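Local coordinates for carboxysome assembly protein CcmN (Synechococcus elongatus, PDB 7D6C) that serves in carboxysome assembly, its N-terminal part binding the scaffold protein CcmM while a C-terminal peptide, absent from this chain, binds the shell protein CcmK2, at residues Glu23-Ala28 against Arg45-Ser50; Ile39-Ser44 against His61-Ala66. All coordinates share one frame; numbering follows the deposited sequence.

Contact 1: Glu23-Ala28 against Arg45-Ser50; sequences EVTIAA and RIEIAS
I46 N donates to E23 O at 3.0 Å, with 156° at the hydrogen. It is the one hydrogen bond between 23-28 and 45-50. V24 and I46 then form a parallel bridge, and their side chains lie side by side, pointing the same way. V24 CG2 is 4.1 Å from I46 CB, and V24 CG1 is 3.8 Å from I46 O. The V24 CA hydrogen also faces that oxygen, with an angle of 162° at the hydrogen. The two strands belong to successive coils of a left-handed parallel beta-helix, and 23-24 is the outermost strand of its sheet in this chain. I46 is buried in the helix interior, where it packs on L38, I60 and A62. R45 leaves from the other face of the sheet. Its CB lies beside E23 O and 4.1 Å from E23 CG. Its CG stands between the backbone N and the carbonyl carbon (chi1 59°), and the chain then runs extended to NE, leading away from 23-28. At the tip, NH1 makes a salt bridge to E47 OE1 on its own strand, though the modelled length is doubtfully short. The E23 carboxylate takes no part in it: E23 OE1 is 6.0 Å from R45 NE. Past the strand, A27 CB rests 3.5 Å from A49 O and also touches I48 O.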
loop_
_atom_site.group_PDB
_atom_site.type_symbol
_atom_site.label_atom_id
_atom_site.label_comp_id
_atom_site.label_asym_id
_atom_site.label_seq_id
_atom_site.Cartn_x
_atom_site.Cartn_y
_atom_site.Cartn_z
ATOM N N GLU F 23 8.537 2.560 19.388
ATOM C CA GLU F 23 8.603 3.815 20.118
ATOM C C GLU F 23 8.040 4.931 19.242
ATOM O O GLU F 23 8.695 5.421 18.307
ATOM C CB GLU F 23 10.030 4.090 20.571
ATOM C CG GLU F 23 10.185 5.383 21.319
ATOM C CD GLU F 23 11.336 5.309 22.294
ATOM O OE1 GLU F 23 12.113 6.299 22.384
ATOM O OE2 GLU F 23 11.459 4.240 22.949
ATOM N N VAL F 24 6.824 5.325 19.560
ATOM C CA VAL F 24 6.129 6.373 18.814
ATOM C C VAL F 24 5.629 7.397 19.828
ATOM O O VAL F 24 5.229 7.058 20.931
ATOM C CB VAL F 24 4.953 5.803 17.990
ATOM C CG1 VAL F 24 4.364 6.860 17.084
ATOM C CG2 VAL F 24 5.404 4.636 17.176
ATOM N N THR F 25 5.618 8.642 19.459
ATOM C CA THR F 25 5.345 9.688 20.402
ATOM C C THR F 25 4.249 10.583 19.834
ATOM O O THR F 25 4.696 11.637 19.402
ATOM C CB THR F 25 6.572 10.526 20.737
ATOM O OG1 THR F 25 6.934 11.386 19.620
ATOM C CG2 THR F 25 7.897 9.712 20.848
ATOM N N ILE F 26 2.823 10.428 19.802
ATOM C CA ILE F 26 1.920 11.120 18.787
ATOM C C ILE F 26 1.381 12.517 19.163
ATOM O O ILE F 26 1.084 12.813 20.300
ATOM C CB ILE F 26 0.798 10.166 18.360
ATOM C CG1 ILE F 26 1.326 8.870 17.770
ATOM C CG2 ILE F 26 -0.120 10.764 17.299
ATOM C CD1 ILE F 26 0.161 7.765 17.347
ATOM N N ALA F 27 1.177 13.353 18.115
ATOM C CA ALA F 27 0.767 14.759 18.235
ATOM C C ALA F 27 -0.751 14.928 18.224
ATOM O O ALA F 27 -1.458 14.394 17.367
ATOM C CB ALA F 27 1.387 15.634 17.163
ATOM N N ALA F 28 -1.259 15.716 19.198
ATOM C CA ALA F 28 -2.686 15.648 19.526
ATOM C C ALA F 28 -3.560 15.994 18.333
ATOM O O ALA F 28 -4.682 15.492 18.246
ATOM C CB ALA F 28 -2.968 16.555 20.709
ATOM N N ARG F 45 12.585 4.740 16.186
ATOM C CA ARG F 45 11.382 5.423 16.624
ATOM C C ARG F 45 10.732 6.131 15.443
ATOM O O ARG F 45 11.399 6.498 14.468
ATOM C CB ARG F 45 11.698 6.442 17.714
ATOM C CG ARG F 45 12.696 7.463 17.215
ATOM C CD ARG F 45 12.839 8.657 18.117
ATOM N NE ARG F 45 13.949 9.453 17.615
ATOM C CZ ARG F 45 13.828 10.698 17.165
ATOM N NH1 ARG F 45 12.630 11.292 17.194
ATOM N NH2 ARG F 45 14.905 11.350 16.694
ATOM N N ILE F 46 9.424 6.368 15.567
ATOM C CA ILE F 46 8.661 7.160 14.608
ATOM C C ILE F 46 8.221 8.440 15.303
ATOM O O ILE F 46 7.786 8.404 16.458
ATOM C CB ILE F 46 7.452 6.358 14.074
ATOM C CG1 ILE F 46 7.931 5.251 13.129
ATOM C CG2 ILE F 46 6.429 7.272 13.364
ATOM C CD1 ILE F 46 6.838 4.266 12.709
ATOM N N GLU F 47 8.353 9.567 14.613
ATOM C CA GLU F 47 7.980 10.877 15.139
ATOM C C GLU F 47 7.148 11.606 14.094
ATOM O O GLU F 47 7.608 11.787 12.961
ATOM C CB GLU F 47 9.221 11.698 15.513
ATOM C CG GLU F 47 8.971 13.061 16.176
ATOM C CD GLU F 47 10.270 13.864 16.447
ATOM O OE1 GLU F 47 11.373 13.268 16.470
ATOM O OE2 GLU F 47 10.188 15.101 16.640
ATOM N N ILE F 48 5.936 12.021 14.474
ATOM C CA ILE F 48 4.984 12.659 13.566
ATOM C C ILE F 48 4.577 14.003 14.160
ATOM O O ILE F 48 4.096 14.049 15.288
ATOM C CB ILE F 48 3.744 11.773 13.335
ATOM C CG1 ILE F 48 4.143 10.415 12.762
ATOM C CG2 ILE F 48 2.696 12.454 12.470
ATOM C CD1 ILE F 48 3.146 9.362 13.078
ATOM N N ALA F 49 4.726 15.086 13.404
ATOM C CA ALA F 49 4.552 16.416 13.975
ATOM C C ALA F 49 3.088 16.873 13.898
ATOM O O ALA F 49 2.165 16.064 13.764
ATOM C CB ALA F 49 5.503 17.401 13.283
ATOM N N SER F 50 2.871 18.189 13.943
ATOM C CA SER F 50 1.564 18.781 14.181
ATOM C C SER F 50 0.811 18.907 12.868
ATOM O O SER F 50 1.364 19.372 11.869
ATOM C CB SER F 50 1.728 20.174 14.788
ATOM O OG SER F 50 2.471 20.116 16.003
#

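Contact 2: Ile39-Ser44 against His61-Ala66; sequences IAEADS and HARGGA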
loop_
_atom_site.group_PDB
_atom_site.type_symbol
_atom_site.label_atom_id
_atom_site.label_comp_id
_atom_site.label_asym_id
_atom_site.label_seq_id
_atom_site.Cartn_x
_atom_site.Cartn_y
_atom_site.Cartn_z
ATOM N N ILE F 39 5.352 1.006 12.674
ATOM C CA ILE F 39 6.241 0.001 13.242
ATOM C C ILE F 39 7.617 0.625 13.405
ATOM O O ILE F 39 8.142 1.239 12.466
ATOM C CB ILE F 39 6.299 -1.259 12.358
ATOM C CG1 ILE F 39 4.925 -1.904 12.309
ATOM C CG2 ILE F 39 7.294 -2.276 12.887
ATOM C CD1 ILE F 39 4.096 -1.373 11.217
ATOM N N ALA F 40 8.190 0.492 14.602
ATOM C CA ALA F 40 9.543 0.978 14.870
ATOM C C ALA F 40 10.321 -0.125 15.576
ATOM O O ALA F 40 9.897 -0.611 16.631
ATOM C CB ALA F 40 9.525 2.271 15.696
ATOM N N GLU F 41 11.444 -0.536 14.981
ATOM C CA GLU F 41 12.300 -1.545 15.591
ATOM C C GLU F 41 12.973 -0.979 16.842
ATOM O O GLU F 41 12.947 0.232 17.104
ATOM C CB GLU F 41 13.350 -2.041 14.592
ATOM C CG GLU F 41 12.777 -2.623 13.318
ATOM C CD GLU F 41 12.146 -3.985 13.541
ATOM O OE1 GLU F 41 10.903 -4.110 13.453
ATOM O OE2 GLU F 41 12.896 -4.944 13.811
ATOM N N ALA F 42 13.596 -1.879 17.617
ATOM C CA ALA F 42 14.086 -1.515 18.947
ATOM C C ALA F 42 15.098 -0.389 18.883
ATOM O O ALA F 42 15.157 0.450 19.793
ATOM C CB ALA F 42 14.696 -2.727 19.641
ATOM N N ASP F 43 15.884 -0.341 17.811
ATOM C CA ASP F 43 16.859 0.714 17.578
ATOM C C ASP F 43 16.249 1.948 16.925
ATOM O O ASP F 43 16.966 2.713 16.270
ATOM C CB ASP F 43 17.987 0.179 16.696
ATOM C CG ASP F 43 17.486 -0.290 15.338
ATOM O OD1 ASP F 43 16.427 -0.975 15.273
ATOM O OD2 ASP F 43 18.154 0.042 14.338
ATOM N N SER F 44 14.949 2.165 17.084
ATOM C CA SER F 44 14.265 3.024 16.135
ATOM C C SER F 44 13.000 3.602 16.747
ATOM O O SER F 44 12.402 3.028 17.670
ATOM C CB SER F 44 13.941 2.243 14.858
ATOM O OG SER F 44 15.123 2.032 14.103
ATOM N N HIS F 61 7.541 2.161 8.635
ATOM C CA HIS F 61 8.391 1.181 9.307
ATOM C C HIS F 61 9.796 1.750 9.470
ATOM O O HIS F 61 10.554 1.831 8.496
ATOM C CB HIS F 61 8.416 -0.137 8.547
ATOM C CG HIS F 61 9.121 -1.225 9.280
ATOM N ND1 HIS F 61 9.522 -2.394 8.675
ATOM C CD2 HIS F 61 9.511 -1.316 10.572
ATOM C CE1 HIS F 61 10.124 -3.163 9.564
ATOM N NE2 HIS F 61 10.131 -2.533 10.724
ATOM N N ALA F 62 10.147 2.135 10.701
ATOM C CA ALA F 62 11.431 2.772 10.973
ATOM C C ALA F 62 12.476 1.705 11.239
ATOM O O ALA F 62 12.232 0.770 12.012
ATOM C CB ALA F 62 11.330 3.731 12.152
ATOM N N ARG F 63 13.625 1.821 10.571
ATOM C CA ARG F 63 14.671 0.815 10.722
ATOM C C ARG F 63 16.038 1.480 10.678
ATOM O O ARG F 63 16.351 2.211 9.729
ATOM C CB ARG F 63 14.577 -0.278 9.648
ATOM C CG ARG F 63 15.082 -1.611 10.148
ATOM C CD ARG F 63 15.152 -2.668 9.067
ATOM N NE ARG F 63 13.962 -2.752 8.233
ATOM C CZ ARG F 63 13.577 -3.894 7.682
ATOM N NH1 ARG F 63 12.481 -3.971 6.919
ATOM N NH2 ARG F 63 14.289 -4.986 7.929
ATOM N N GLY F 64 16.838 1.214 11.713
ATOM C CA GLY F 64 18.145 1.825 11.862
ATOM C C GLY F 64 18.124 3.298 12.203
ATOM O O GLY F 64 19.086 4.015 11.896
ATOM N N GLY F 65 17.064 3.777 12.812
ATOM C CA GLY F 65 17.016 5.186 13.082
ATOM C C GLY F 65 15.573 5.640 13.240
ATOM O O GLY F 65 14.742 4.913 13.784
ATOM N N ALA F 66 15.308 6.850 12.762
ATOM C CA ALA F 66 14.006 7.463 12.965
ATOM C C ALA F 66 13.336 7.775 11.634
ATOM O O ALA F 66 13.997 8.047 10.628
ATOM C CB ALA F 66 14.120 8.752 13.786
#
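H61 NE2 donates to E41 OE1 at 3.2 Å, with 163° at the hydrogen. The oxygen lies at the ring edge, near the ring plane, but the donor meets it from above the carboxylate plane, and the two planes are 77° apart. A bend at chi2 (-73°) brings the E41 carboxylate back over the strand to reach H61. The other ring nitrogen, H61 ND1, is hydrogen-bonded to a polar side chain on the chain of another protein, probably CcmM. With an alanine here, E41 OE1 and that partner side chain would probably both lose a bond, and a gap would open beside I39. A62 N donates to I39 O at 2.8 Å. E41 N returns a weak bond to A62 O. At the corner, G65 N donates to S44 OG at 2.9 Å. S44 closes a type I turn that starts at E41. On the facing chain, the backbone angles of G64 and G65 favour glycine. Packing fills in around these bonds. I39 CG2 approaches H61 CD2 obliquely. A62 CB lies 4.2 Å from A40 CB and 4.0 Å from S44 CB, on the buried side. E41 CG and R63 CG meet at 4.0 Å further out. Parallel strands paired in register, with each chain then turning a corner, are what neighbouring coils of this protein's left-handed beta-helix look like.

Overall arrangement
The centres of contacts 1 and 2 lie about 13 Å apart, on two different walls of the same beta-helix. Contact 1 pairs strands 23-24 and 45-48; contact 2 pairs 37-40 and 59-63 in the neighbouring sheet. Their segments alternate along the chain: 23-28, 39-44, 45-50, 61-66. The turn after 37-40 runs straight into 45-48, and the two contacts touch there. R45 N lies 3.2 Å from G65 O, a probable hydrogen bond, and I46 CD1 packs on I39 O. The coils therefore stack on both walls and at the corner between them. Contact 2 also touches the chain of another protein, probably CcmM, consistent with the role of this N-terminal part in binding CcmM.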